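Long-range contacts in ABC-type branched-chain amino acid transport systems periplasmic component-like protein (Thermomonospora curvata, PDB 4N03), which probably captures fatty acids, such as the palmitic acid bound here, outside the cell membrane and delivers them to an ABC transporter for uptake: residues A[144-149]-A[365-370]; A[151-156]-A[390-395]; A[278-283]-A[353-358]. All coordinates share one frame; numbering follows the deposited sequence.

Overall arrangement
The six segments follow the chain in the order 144-149, 151-156, 278-283, 353-358, 365-370 and 390-395, so contacts 1 and 2 interleave while contact 3 is formed between their two halves. Contact 1 lies about 8 Å from contact 3 and about 10 Å from contact 2, centre to centre; contacts 2 and 3 are about 14 Å apart. Helix 148-161 serves contacts 1 and 2, and its D151 bonds to T146 and T370 of contact 1. Contacts 1 and 3 bring together the chain crossings between the two lobes of this periplasmic-binding fold, beside the palmitic acid, whereas contact 2 packs the turn after strand 383-390 and the short helix 393-397 against helix 148-161, within the second lobe.

Contact 1: A[144-149]-A[365-370]. With PLM (palmitic acid), chain B.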
ATOM      1  N   THR A 144      -6.909   2.523   0.375  1.00  9.72           N
ATOM      2  CA  THR A 144      -7.350   1.213  -0.104  1.00  9.95           C
ATOM      3  C   THR A 144      -7.110   0.139   0.948  1.00  9.30           C
ATOM      4  O   THR A 144      -6.383   0.381   1.909  1.00 11.27           O
ATOM      5  CB  THR A 144      -6.616   0.851  -1.390  1.00 10.48           C
ATOM      6  OG1 THR A 144      -5.218   0.859  -1.133  1.00 11.03           O
ATOM      7  CG2 THR A 144      -6.944   1.843  -2.522  1.00 10.92           C
ATOM      8  N   GLY A 145      -7.719  -1.009   0.821  1.00 10.41           N
ATOM      9  CA  GLY A 145      -7.410  -2.127   1.683  1.00  9.87           C
ATOM     10  C   GLY A 145      -7.678  -1.819   3.154  1.00  9.48           C
ATOM     11  O   GLY A 145      -8.641  -1.106   3.494  1.00 10.46           O
ATOM     12  N   THR A 146      -6.861  -2.431   3.991  1.00  9.11           N
ATOM     13  CA  THR A 146      -6.835  -2.214   5.430  1.00  8.88           C
ATOM     14  C   THR A 146      -5.892  -1.067   5.767  1.00  9.25           C
ATOM     15  O   THR A 146      -5.039  -0.657   4.950  1.00  9.79           O
ATOM     16  CB  THR A 146      -6.272  -3.474   6.108  1.00 10.23           C
ATOM     17  OG1 THR A 146      -5.023  -3.729   5.450  1.00 10.21           O
ATOM     18  CG2 THR A 146      -7.172  -4.672   5.976  1.00 10.84           C
ATOM     19  N   THR A 147      -6.003  -0.555   6.985  1.00  8.80           N
ATOM     20  CA  THR A 147      -4.987   0.295   7.558  1.00  8.70           C
ATOM     21  C   THR A 147      -3.958  -0.516   8.319  1.00  8.58           C
ATOM     22  O   THR A 147      -4.184  -1.666   8.687  1.00  8.91           O
ATOM     23  CB  THR A 147      -5.640   1.372   8.428  1.00  9.26           C
ATOM     24  OG1 THR A 147      -6.574   0.794   9.336  1.00  9.43           O
ATOM     25  CG2 THR A 147      -6.328   2.376   7.558  1.00 10.91           C
ATOM     26  N   TYR A 148      -2.810   0.105   8.581  1.00  8.26           N
ATOM     27  CA  TYR A 148      -1.679  -0.619   9.126  1.00  8.61           C
ATOM     28  C   TYR A 148      -1.927  -1.262  10.462  1.00  8.09           C
ATOM     29  O   TYR A 148      -1.421  -2.308  10.808  1.00  8.47           O
ATOM     30  CB  TYR A 148      -0.483   0.291   9.259  1.00  9.21           C
ATOM     31  CG  TYR A 148       0.165   0.683   7.972  1.00  8.48           C
ATOM     32  CD1 TYR A 148       0.557  -0.264   6.999  1.00  8.79           C
ATOM     33  CD2 TYR A 148       0.384   1.998   7.675  1.00  8.63           C
ATOM     34  CE1 TYR A 148       1.175   0.124   5.823  1.00  9.30           C
ATOM     35  CE2 TYR A 148       1.016   2.375   6.501  1.00  8.72           C
ATOM     36  CZ  TYR A 148       1.420   1.425   5.569  1.00  8.53           C
ATOM     37  OH  TYR A 148       2.050   1.738   4.379  1.00 10.38           O
ATOM     38  N   ASP A 149      -2.666  -0.541  11.329  1.00  8.14           N
ATOM     39  CA  ASP A 149      -3.060  -1.024  12.644  1.00  8.75           C
ATOM     40  C   ASP A 149      -3.875  -2.300  12.563  1.00  8.65           C
ATOM     41  O   ASP A 149      -3.578  -3.263  13.233  1.00  8.87           O
ATOM     42  CB  ASP A 149      -3.722   0.050  13.496  1.00  8.64           C
ATOM     43  CG  ASP A 149      -4.841   0.833  12.854  1.00  9.45           C
ATOM     44  OD1 ASP A 149      -5.210   0.567  11.684  1.00  9.82           O
ATOM     45  OD2 ASP A 149      -5.332   1.761  13.553  1.00  9.76           O
ATOM     46  N   PRO A 365     -11.706   1.743   7.752  1.00  9.38           N
ATOM     47  CA  PRO A 365     -11.013   1.142   6.597  1.00  9.62           C
ATOM     48  C   PRO A 365     -12.000   0.564   5.586  1.00 10.33           C
ATOM     49  O   PRO A 365     -13.074   0.095   5.919  1.00 10.44           O
ATOM     50  CB  PRO A 365     -10.201   0.029   7.250  1.00 11.48           C
ATOM     51  CG  PRO A 365      -9.992   0.517   8.671  1.00 10.89           C
ATOM     52  CD  PRO A 365     -11.296   1.121   9.011  1.00 10.89           C
ATOM     53  N   ALA A 366     -11.568   0.561   4.319  1.00 10.12           N
ATOM     54  CA  ALA A 366     -12.331   0.040   3.199  1.00  9.92           C
ATOM     55  C   ALA A 366     -12.585  -1.466   3.284  1.00  9.66           C
ATOM     56  O   ALA A 366     -13.534  -1.933   2.684  1.00 10.26           O
ATOM     57  CB  ALA A 366     -11.613   0.374   1.929  1.00 11.14           C
ATOM     58  N   THR A 367     -11.746  -2.172   4.006  1.00  9.41           N
ATOM     59  CA  THR A 367     -11.915  -3.548   4.408  1.00  9.18           C
ATOM     60  C   THR A 367     -11.078  -3.786   5.677  1.00  8.98           C
ATOM     61  O   THR A 367     -10.172  -3.004   5.949  1.00  9.89           O
ATOM     62  CB  THR A 367     -11.531  -4.532   3.289  1.00  9.03           C
ATOM     63  OG1 THR A 367     -11.667  -5.848   3.764  1.00 10.20           O
ATOM     64  CG2 THR A 367     -10.094  -4.334   2.807  1.00 11.59           C
ATOM     65  N   ARG A 368     -11.364  -4.844   6.389  1.00  8.88           N
ATOM     66  CA  ARG A 368     -10.559  -5.279   7.541  1.00  9.36           C
ATOM     67  C   ARG A 368      -9.987  -6.669   7.384  1.00  8.66           C
ATOM     68  O   ARG A 368      -9.569  -7.278   8.351  1.00 10.07           O
ATOM     69  CB  ARG A 368     -11.305  -5.119   8.884  1.00  9.29           C
ATOM     70  CG  ARG A 368     -11.703  -3.706   9.136  1.00  9.27           C
ATOM     71  CD  ARG A 368     -12.203  -3.520  10.558  1.00  9.69           C
ATOM     72  NE  ARG A 368     -12.802  -2.219  10.690  1.00  9.79           N
ATOM     73  CZ  ARG A 368     -13.009  -1.611  11.884  1.00  9.41           C
ATOM     74  NH1 ARG A 368     -12.517  -2.128  12.994  1.00 10.14           N
ATOM     75  NH2 ARG A 368     -13.608  -0.469  11.867  1.00 11.03           N
ATOM     76  N   LYS A 369      -9.917  -7.159   6.111  1.00  9.41           N
ATOM     77  CA  LYS A 369      -9.401  -8.483   5.842  0.60 10.20           C
ATOM     78  C   LYS A 369      -7.910  -8.410   5.430  1.00  9.65           C
ATOM     79  O   LYS A 369      -7.531  -7.649   4.542  1.00  9.85           O
ATOM     80  CB  LYS A 369     -10.213  -9.122   4.740  0.60 11.01           C
ATOM     81  CG  LYS A 369     -11.654  -9.312   5.127  0.60 13.56           C
ATOM     82  CD  LYS A 369     -12.466 -10.174   4.214  0.60 16.41           C
ATOM     83  CE  LYS A 369     -13.919 -10.167   4.656  0.60 18.28           C
ATOM     84  NZ  LYS A 369     -14.592  -8.837   4.448  0.60 18.30           N
ATOM     85  N   THR A 370      -7.112  -9.184   6.139  1.00  9.35           N
ATOM     86  CA  THR A 370      -5.670  -9.226   5.955  1.00  9.63           C
ATOM     87  C   THR A 370      -5.244 -10.634   5.575  1.00  9.42           C
ATOM     88  O   THR A 370      -5.639 -11.606   6.209  1.00 10.09           O
ATOM     89  CB  THR A 370      -4.989  -8.880   7.309  1.00 10.18           C
ATOM     90  OG1 THR A 370      -5.421  -7.579   7.742  1.00 10.15           O
ATOM     91  CG2 THR A 370      -3.475  -8.947   7.252  1.00 10.96           C
TER
HETATM   92  C1  PLM B 601       4.267   4.181   3.967  1.00 10.49           C
HETATM   93  O1  PLM B 601       3.046   4.043   4.240  1.00 10.86           O
HETATM   94  O2  PLM B 601       4.895   5.259   4.044  1.00 11.00           O
HETATM   95  C2  PLM B 601       4.992   3.012   3.340  1.00 12.83           C
HETATM   96  C3  PLM B 601       4.642   3.016   1.789  1.00 15.04           C
HETATM   97  C4  PLM B 601       5.120   1.775   1.069  1.00 15.32           C
HETATM   98  C5  PLM B 601       4.846   1.815  -0.395  1.00 17.12           C
HETATM   99  C6  PLM B 601       5.189   0.570  -1.240  1.00 17.77           C
HETATM  100  C7  PLM B 601       3.981  -0.353  -1.338  1.00 19.80           C
HETATM  101  C8  PLM B 601       4.229  -1.693  -1.973  1.00 22.46           C
HETATM  102  C9  PLM B 601       2.985  -2.477  -2.348  1.00 24.37           C
HETATM  103  CA  PLM B 601       2.446  -3.423  -1.249  1.00 23.22           C
HETATM  104  CB  PLM B 601       1.006  -3.907  -1.687  1.00 24.01           C
HETATM  105  CC  PLM B 601      -0.040  -3.657  -0.561  1.00 19.31           C
HETATM  106  CD  PLM B 601      -1.474  -3.582  -1.045  1.00 17.40           C
HETATM  107  CE  PLM B 601      -2.542  -3.304   0.005  0.50 18.73           C
HETATM  108  CF  PLM B 601      -3.771  -2.640  -0.635  0.50 20.51           C
HETATM  109  CG  PLM B 601      -4.776  -3.608  -1.233  0.50 21.00           C
HETATM  110  O   HOH W   1      -8.982   1.631   4.054  1.00 11.09           O
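The carbonyl of G145 is the main polar link to 365-370: T367 N gives its O atom a weak hydrogen bond of 3.3 Å, and a water donates to the same G145 O (2.8 Å) while accepting from A366 N (2.8 Å). Glycine suits this site, having positive phi and passing so near the palmitic acid tail that a beta-carbon would crowd it. Within 365-370, T367 OG1 accepts from K369 N in an ST turn.

T146 brings its methyl onto polar backbone: chi1 of 53° leaves CG2 anti to the carbonyl carbon, 3.3 Å from K369 O and also near T367 O. T367 CG2 is its apolar neighbour, at 4.3 Å. Threonine suits both tasks, its hydroxyl bonding D151. Both segments belong to crossings between the two lobes of the type I periplasmic-binding fold, next to the ligand cleft. The T147 side chain meets the P365 ring at about a right angle, OG1 to CG 3.5 Å; its hydroxyl donates to D149 OD1 (2.7 Å).

Y148 OH donates to palmitic acid O1 at 2.5 Å, this carboxyl oxygen lying in the ring plane at the phenol edge; Y84 and S109 also bond the carboxyl group.

Contact 2: A[151-156]-A[390-395]; sequences DMINGV and FESELA
N154 points its amide at the turn leading into helix 393-397, and S392 meets the amide oxygen with both N and OG, one on either side of the amide plane. A chi1 of -78° sets N154 CG beside the backbone N, so that the amide leans out from helix 148-161 towards 390-395. Its OD1 then accepts two bonds from one residue: S392 N approaches at 2.9 Å, tilted 31° from the carbonyl plane, and S392 OG at 2.8 Å, tilted 19°. These two bonds, together with those from ND2 to R368 O and T370 OG1, hold the amide in one rotation. Asparagine suits the place because it offers an acceptor and a donor from one flat group.

F390 comes to N154 from the flank. Its ring turns an edge to the helix, with N154 O near the ring plane and 3.4 Å from CZ, while CE2 packs at 3.8 Å on N154 CB. An aromatic CH edge is a reasonable neighbour for a carbonyl oxygen.

One residue earlier, I153 faces the new helix directly. Its CG2 meets L394 CG at 3.5 Å, the two branched side chains crossing obliquely, and touches A395 CB at 3.9 Å. A395 is small enough to sit close under the amide too, its CB lying 3.3 Å from N154 OD1. Y190 and Q194 of helix 179-195 border I153 and L394 respectively.

S392 has a second task: its OG accepts from A395 N (3.0 Å), so one hydroxyl both donates to the asparagine and receives a helix N-H. This is a serine N-cap, a common way to begin a helix, here tied by an asparagine to helix 148-161 where the second lobe's edge strand 383-390 ends.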
ATOM      1  N   ASP A 151      -3.915  -4.407  10.096  1.00  8.53           N
ATOM      2  CA  ASP A 151      -3.048  -5.496   9.661  1.00  9.10           C
ATOM      3  C   ASP A 151      -2.247  -6.093  10.822  1.00  8.83           C
ATOM      4  O   ASP A 151      -2.112  -7.299  10.895  1.00  9.16           O
ATOM      5  CB  ASP A 151      -2.071  -5.061   8.576  1.00  9.39           C
ATOM      6  CG  ASP A 151      -2.700  -4.933   7.209  1.00 10.40           C
ATOM      7  OD1 ASP A 151      -3.757  -5.507   6.949  1.00 10.54           O
ATOM      8  OD2 ASP A 151      -2.022  -4.251   6.392  1.00 10.69           O
HETATM    9  N   MSE A 152      -1.676  -5.265  11.714  1.00  8.71           N
HETATM   10  CA  MSE A 152      -0.963  -5.812  12.852  1.00  9.86           C
HETATM   11  C   MSE A 152      -1.885  -6.489  13.845  1.00  8.55           C
HETATM   12  O   MSE A 152      -1.483  -7.460  14.446  1.00  9.27           O
HETATM   13  CB  MSE A 152      -0.144  -4.724  13.561  1.00 10.01           C
HETATM   14  CG  MSE A 152       1.052  -4.229  12.746  1.00 10.81           C
HETATM   15 SE   MSE A 152       2.393  -5.605  12.506  0.65 14.42          SE
HETATM   16  CE  MSE A 152       2.003  -6.168  10.788  1.00 13.89           C
ATOM     17  N   ILE A 153      -3.101  -5.999  14.019  1.00  8.61           N
ATOM     18  CA  ILE A 153      -4.018  -6.694  14.932  1.00  9.29           C
ATOM     19  C   ILE A 153      -4.322  -8.096  14.418  1.00  8.49           C
ATOM     20  O   ILE A 153      -4.219  -9.095  15.128  1.00  8.97           O
ATOM     21  CB  ILE A 153      -5.297  -5.864  15.118  1.00  9.21           C
ATOM     22  CG1 ILE A 153      -4.972  -4.566  15.891  1.00  8.90           C
ATOM     23  CG2 ILE A 153      -6.318  -6.664  15.896  1.00 10.36           C
ATOM     24  CD1 ILE A 153      -6.067  -3.532  15.773  1.00  9.99           C
ATOM     25  N   ASN A 154      -4.705  -8.160  13.135  1.00  8.97           N
ATOM     26  CA  ASN A 154      -4.918  -9.462  12.481  1.00  9.44           C
ATOM     27  C   ASN A 154      -3.672 -10.332  12.567  1.00  8.42           C
ATOM     28  O   ASN A 154      -3.743 -11.502  12.885  1.00  9.73           O
ATOM     29  CB  ASN A 154      -5.382  -9.278  11.044  1.00  9.21           C
ATOM     30  CG  ASN A 154      -6.843  -8.908  10.916  1.00  9.57           C
ATOM     31  OD1 ASN A 154      -7.678  -9.330  11.708  1.00 10.62           O
ATOM     32  ND2 ASN A 154      -7.175  -8.145   9.896  1.00  9.18           N
ATOM     33  N   GLY A 155      -2.519  -9.742  12.272  1.00  9.21           N
ATOM     34  CA  GLY A 155      -1.295 -10.502  12.277  1.00  9.41           C
ATOM     35  C   GLY A 155      -0.875 -11.046  13.618  1.00  9.20           C
ATOM     36  O   GLY A 155      -0.428 -12.175  13.753  1.00  9.51           O
ATOM     37  N   VAL A 156      -1.027 -10.242  14.694  1.00  9.27           N
ATOM     38  CA  VAL A 156      -0.748 -10.720  16.041  1.00  8.81           C
ATOM     39  C   VAL A 156      -1.733 -11.786  16.457  1.00  9.18           C
ATOM     40  O   VAL A 156      -1.352 -12.781  17.073  1.00  9.92           O
ATOM     41  CB  VAL A 156      -0.662  -9.549  17.036  1.00  9.85           C
ATOM     42  CG1 VAL A 156      -0.556 -10.063  18.454  1.00 10.37           C
ATOM     43  CG2 VAL A 156       0.526  -8.655  16.652  1.00 11.52           C
ATOM     44  N   PHE A 390      -8.444 -12.675   6.154  1.00 10.73           N
ATOM     45  CA  PHE A 390      -9.352 -12.854   7.271  1.00 10.53           C
ATOM     46  C   PHE A 390      -9.470 -11.571   8.078  1.00 10.23           C
ATOM     47  O   PHE A 390      -8.566 -10.775   8.136  1.00 10.39           O
ATOM     48  CB  PHE A 390      -8.913 -14.014   8.173  1.00 11.46           C
ATOM     49  CG  PHE A 390      -7.641 -13.737   8.937  1.00 11.65           C
ATOM     50  CD1 PHE A 390      -6.419 -13.889   8.328  1.00 12.27           C
ATOM     51  CD2 PHE A 390      -7.660 -13.230  10.251  1.00 12.38           C
ATOM     52  CE1 PHE A 390      -5.252 -13.578   8.989  1.00 12.07           C
ATOM     53  CE2 PHE A 390      -6.470 -12.907  10.910  1.00 12.90           C
ATOM     54  CZ  PHE A 390      -5.279 -13.060  10.247  1.00 12.23           C
ATOM     55  N   GLU A 391     -10.609 -11.444   8.735  1.00 11.50           N
ATOM     56  CA  GLU A 391     -10.864 -10.400   9.711  1.00 10.48           C
ATOM     57  C   GLU A 391     -11.057 -11.019  11.062  1.00 11.88           C
ATOM     58  O   GLU A 391     -12.059 -11.690  11.293  1.00 12.80           O
ATOM     59  CB  GLU A 391     -12.082  -9.612   9.280  1.00 11.44           C
ATOM     60  CG  GLU A 391     -12.480  -8.529  10.277  1.00 12.35           C
ATOM     61  CD  GLU A 391     -13.673  -7.718   9.835  1.00 14.37           C
ATOM     62  OE1 GLU A 391     -14.249  -7.956   8.737  1.00 18.65           O
ATOM     63  OE2 GLU A 391     -13.951  -6.761  10.581  1.00 15.29           O
ATOM     64  N   SER A 392     -10.081 -10.891  11.924  1.00 10.44           N
ATOM     65  CA  SER A 392     -10.269 -11.321  13.313  1.00 11.20           C
ATOM     66  C   SER A 392     -11.353 -10.541  14.023  1.00 10.42           C
ATOM     67  O   SER A 392     -11.604  -9.412  13.698  1.00 10.20           O
ATOM     68  CB  SER A 392      -8.972 -11.219  14.098  1.00 11.63           C
ATOM     69  OG  SER A 392      -8.519  -9.902  14.276  1.00 11.66           O
ATOM     70  N   GLU A 393     -11.994 -11.175  14.984  1.00 11.93           N
ATOM     71  CA  GLU A 393     -12.907 -10.449  15.894  0.60 11.72           C
ATOM     72  C   GLU A 393     -12.221  -9.290  16.564  1.00 11.08           C
ATOM     73  O   GLU A 393     -12.797  -8.221  16.737  1.00 11.29           O
ATOM     74  CB  GLU A 393     -13.533 -11.383  16.908  0.60 15.50           C
ATOM     75  CG  GLU A 393     -14.509 -12.369  16.308  0.60 18.67           C
ATOM     76  CD  GLU A 393     -15.662 -11.740  15.545  0.60 18.86           C
ATOM     77  OE1 GLU A 393     -16.411 -10.907  16.118  0.60 23.27           O
ATOM     78  OE2 GLU A 393     -15.838 -12.076  14.344  0.60 25.09           O
ATOM     79  N   LEU A 394     -10.971  -9.497  16.919  1.00 11.92           N
ATOM     80  CA  LEU A 394     -10.179  -8.506  17.529  1.00 11.96           C
ATOM     81  C   LEU A 394     -10.109  -7.250  16.657  1.00 10.74           C
ATOM     82  O   LEU A 394     -10.281  -6.119  17.118  1.00 11.24           O
ATOM     83  CB  LEU A 394      -8.813  -9.135  17.784  1.00 13.83           C
ATOM     84  CG  LEU A 394      -7.842  -8.343  18.616  1.00 13.27           C
ATOM     85  CD1 LEU A 394      -8.334  -8.088  20.018  1.00 14.37           C
ATOM     86  CD2 LEU A 394      -6.487  -9.057  18.689  1.00 14.77           C
ATOM     87  N   ALA A 395      -9.811  -7.448  15.357  1.00 10.33           N
ATOM     88  CA  ALA A 395      -9.777  -6.333  14.442  1.00  9.46           C
ATOM     89  C   ALA A 395     -11.153  -5.739  14.138  1.00 10.09           C
ATOM     90  O   ALA A 395     -11.279  -4.554  13.914  1.00 10.30           O
ATOM     91  CB  ALA A 395      -9.116  -6.723  13.139  1.00  9.57           C
TER

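Contact 3: A[278-283]-A[353-358]. With PLM (palmitic acid), chain B.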
ATOM      1  N   ALA A 278       1.928  -9.264   6.673  1.00  9.76           N
ATOM      2  CA  ALA A 278       0.497  -8.988   6.799  1.00  9.11           C
ATOM      3  C   ALA A 278       0.134  -7.926   5.771  1.00  9.15           C
ATOM      4  O   ALA A 278       0.728  -6.874   5.734  1.00 10.37           O
ATOM      5  CB  ALA A 278       0.181  -8.490   8.178  1.00  9.61           C
ATOM      6  N   THR A 279      -0.806  -8.262   4.877  1.00  9.16           N
ATOM      7  CA  THR A 279      -1.161  -7.367   3.805  1.00  9.09           C
ATOM      8  C   THR A 279      -2.579  -7.611   3.343  1.00  9.11           C
ATOM      9  O   THR A 279      -3.011  -8.766   3.275  1.00  9.96           O
ATOM     10  CB  THR A 279      -0.208  -7.571   2.598  1.00  9.70           C
ATOM     11  OG1 THR A 279      -0.639  -6.714   1.544  1.00 10.47           O
ATOM     12  CG2 THR A 279      -0.138  -9.009   2.118  1.00  9.63           C
ATOM     13  N   ALA A 280      -3.306  -6.553   2.998  1.00  9.15           N
ATOM     14  CA  ALA A 280      -4.628  -6.680   2.422  1.00  9.75           C
ATOM     15  C   ALA A 280      -4.593  -7.095   0.945  1.00  9.89           C
ATOM     16  O   ALA A 280      -5.621  -7.419   0.390  1.00 10.77           O
ATOM     17  CB  ALA A 280      -5.383  -5.364   2.510  1.00 10.15           C
ATOM     18  N   GLY A 281      -3.414  -7.015   0.307  1.00  9.71           N
ATOM     19  CA  GLY A 281      -3.279  -7.306  -1.114  1.00 10.47           C
ATOM     20  C   GLY A 281      -2.864  -8.732  -1.409  1.00 12.14           C
ATOM     21  O   GLY A 281      -2.014  -9.294  -0.743  1.00 12.44           O
ATOM     22  N   ALA A 282      -3.486  -9.297  -2.433  1.00 12.64           N
ATOM     23  CA  ALA A 282      -3.112 -10.623  -2.864  1.00 13.69           C
ATOM     24  C   ALA A 282      -1.766 -10.561  -3.618  1.00 12.82           C
ATOM     25  O   ALA A 282      -1.503  -9.583  -4.329  1.00 14.24           O
ATOM     26  CB  ALA A 282      -4.156 -11.178  -3.793  1.00 14.07           C
ATOM     27  N   PRO A 283      -0.933 -11.583  -3.433  1.00 11.85           N
ATOM     28  CA  PRO A 283       0.271 -11.650  -4.225  1.00 12.01           C
ATOM     29  C   PRO A 283      -0.030 -12.157  -5.668  1.00 11.73           C
ATOM     30  O   PRO A 283      -1.113 -12.659  -5.950  1.00 12.87           O
ATOM     31  CB  PRO A 283       1.115 -12.638  -3.443  1.00 12.95           C
ATOM     32  CG  PRO A 283       0.126 -13.586  -2.874  1.00 14.13           C
ATOM     33  CD  PRO A 283      -1.077 -12.735  -2.570  1.00 12.79           C
ATOM     34  N   LEU A 353      -8.841  -8.694  -8.117  1.00 13.23           N
ATOM     35  CA  LEU A 353      -7.465  -8.817  -7.725  1.00 14.45           C
ATOM     36  C   LEU A 353      -7.261  -9.209  -6.278  1.00 14.14           C
ATOM     37  O   LEU A 353      -6.130  -9.228  -5.808  1.00 15.96           O
ATOM     38  CB  LEU A 353      -6.745  -7.507  -8.007  1.00 14.31           C
ATOM     39  CG  LEU A 353      -6.687  -7.104  -9.473  1.00 14.95           C
ATOM     40  CD1 LEU A 353      -6.084  -5.714  -9.584  1.00 19.63           C
ATOM     41  CD2 LEU A 353      -5.901  -8.054 -10.340  1.00 15.59           C
ATOM     42  N   GLY A 354      -8.352  -9.533  -5.587  1.00 12.23           N
ATOM     43  CA  GLY A 354      -8.241 -10.127  -4.257  1.00 12.87           C
ATOM     44  C   GLY A 354      -8.531  -9.212  -3.072  1.00 12.18           C
ATOM     45  O   GLY A 354      -8.337  -9.666  -1.951  1.00 14.84           O
ATOM     46  N   THR A 355      -9.015  -8.004  -3.306  1.00 11.76           N
ATOM     47  CA  THR A 355      -9.304  -7.085  -2.193  1.00 10.81           C
ATOM     48  C   THR A 355     -10.601  -6.316  -2.458  1.00 11.24           C
ATOM     49  O   THR A 355     -10.586  -5.161  -2.825  1.00 11.82           O
ATOM     50  CB  THR A 355      -8.143  -6.095  -2.016  1.00 11.78           C
ATOM     51  OG1 THR A 355      -6.867  -6.757  -2.006  1.00 12.70           O
ATOM     52  CG2 THR A 355      -8.276  -5.317  -0.719  1.00 12.23           C
ATOM     53  N   PRO A 356     -11.735  -6.977  -2.240  1.00 11.58           N
ATOM     54  CA  PRO A 356     -13.000  -6.252  -2.329  1.00 11.26           C
ATOM     55  C   PRO A 356     -13.037  -5.098  -1.301  1.00 10.94           C
ATOM     56  O   PRO A 356     -12.448  -5.216  -0.207  1.00 12.42           O
ATOM     57  CB  PRO A 356     -14.048  -7.321  -1.955  1.00 13.54           C
ATOM     58  CG  PRO A 356     -13.408  -8.615  -2.266  1.00 14.15           C
ATOM     59  CD  PRO A 356     -11.921  -8.406  -2.001  1.00 12.96           C
HETATM   60  N   MSE A 357     -13.689  -4.020  -1.653  1.00 10.81           N
HETATM   61  CA  MSE A 357     -13.709  -2.816  -0.807  1.00 11.82           C
HETATM   62  C   MSE A 357     -14.998  -2.074  -0.957  1.00 11.91           C
HETATM   63  O   MSE A 357     -15.728  -2.205  -1.922  1.00 14.37           O
HETATM   64  CB  MSE A 357     -12.605  -1.824  -1.335  1.00 13.32           C
HETATM   65  CG  MSE A 357     -11.256  -2.357  -1.009  1.00 14.67           C
HETATM   66 SE   MSE A 357      -9.948  -1.121  -1.799  0.65 14.48          SE
HETATM   67  CE  MSE A 357      -9.656  -1.986  -3.387  1.00 14.99           C
ATOM     68  N   ASN A 358     -15.311  -1.248   0.025  1.00 11.16           N
ATOM     69  CA  ASN A 358     -16.421  -0.300  -0.041  1.00 11.57           C
ATOM     70  C   ASN A 358     -15.847   1.115  -0.044  1.00 11.56           C
ATOM     71  O   ASN A 358     -15.090   1.446   0.860  1.00 11.56           O
ATOM     72  CB  ASN A 358     -17.321  -0.536   1.180  1.00 12.01           C
ATOM     73  CG  ASN A 358     -18.619   0.287   1.182  1.00 12.63           C
ATOM     74  OD1 ASN A 358     -18.713   1.420   0.658  1.00 14.32           O
ATOM     75  ND2 ASN A 358     -19.599  -0.208   1.921  1.00 11.60           N
TER
HETATM   76  C1  PLM B 601       4.267   4.181   3.967  1.00 10.49           C
HETATM   77  O1  PLM B 601       3.046   4.043   4.240  1.00 10.86           O
HETATM   78  O2  PLM B 601       4.895   5.259   4.044  1.00 11.00           O
HETATM   79  C2  PLM B 601       4.992   3.012   3.340  1.00 12.83           C
HETATM   80  C3  PLM B 601       4.642   3.016   1.789  1.00 15.04           C
HETATM   81  C4  PLM B 601       5.120   1.775   1.069  1.00 15.32           C
HETATM   82  C5  PLM B 601       4.846   1.815  -0.395  1.00 17.12           C
HETATM   83  C6  PLM B 601       5.189   0.570  -1.240  1.00 17.77           C
HETATM   84  C7  PLM B 601       3.981  -0.353  -1.338  1.00 19.80           C
HETATM   85  C8  PLM B 601       4.229  -1.693  -1.973  1.00 22.46           C
HETATM   86  C9  PLM B 601       2.985  -2.477  -2.348  1.00 24.37           C
HETATM   87  CA  PLM B 601       2.446  -3.423  -1.249  1.00 23.22           C
HETATM   88  CB  PLM B 601       1.006  -3.907  -1.687  1.00 24.01           C
HETATM   89  CC  PLM B 601      -0.040  -3.657  -0.561  1.00 19.31           C
HETATM   90  CD  PLM B 601      -1.474  -3.582  -1.045  1.00 17.40           C
HETATM   91  CE  PLM B 601      -2.542  -3.304   0.005  0.50 18.73           C
HETATM   92  CF  PLM B 601      -3.771  -2.640  -0.635  0.50 20.51           C
HETATM   93  CG  PLM B 601      -4.776  -3.608  -1.233  0.50 21.00           C
HETATM   94  O   HOH W   2      -5.172  -7.445  -3.967  1.00 13.78           O
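T355 has OG1 beside its own backbone N and anti to the carbonyl carbon (chi1 -48°), which turns the hydroxyl onto the carbonyl of A280 and sends CG2 alongside it. OG1 donates to A280 O at 2.8 Å, arriving from a point tilted 32° out of the carbonyl plane. The same OG1 accepts from a water at 2.7 Å; that water also donates to L353 O (2.7 Å) and accepts from A282 N (2.9 Å), so a single molecule joins both segments where no direct backbone bond does. Threonine fits because its methyl serves as well: CG2 stands 3.9 Å from the terminal CG of palmitic acid. A valine in its place would probably leave A280 O and the bridging water without their hydroxyl partner, weakening the tie between the segments.

Small residues allow the close approach. A282 turns its CB to L353 O at 3.4 Å, and a beta-carbon on G354 would collide with it; at phi 104° it would also be jammed against the preceding carbonyl O. G281 passes so near the palmitic acid chain that a side chain would clash there, and its N is held by T279 OG1 (3.1 Å) in an ST turn.

The contact lies where strand 275-279 leaves the second-lobe sheet to cross towards the first lobe. Strand 370-375 flanks it, with Y371 touching A282 and bonding G354 O, while L353 packs on A290 and I291 of helix 289-301.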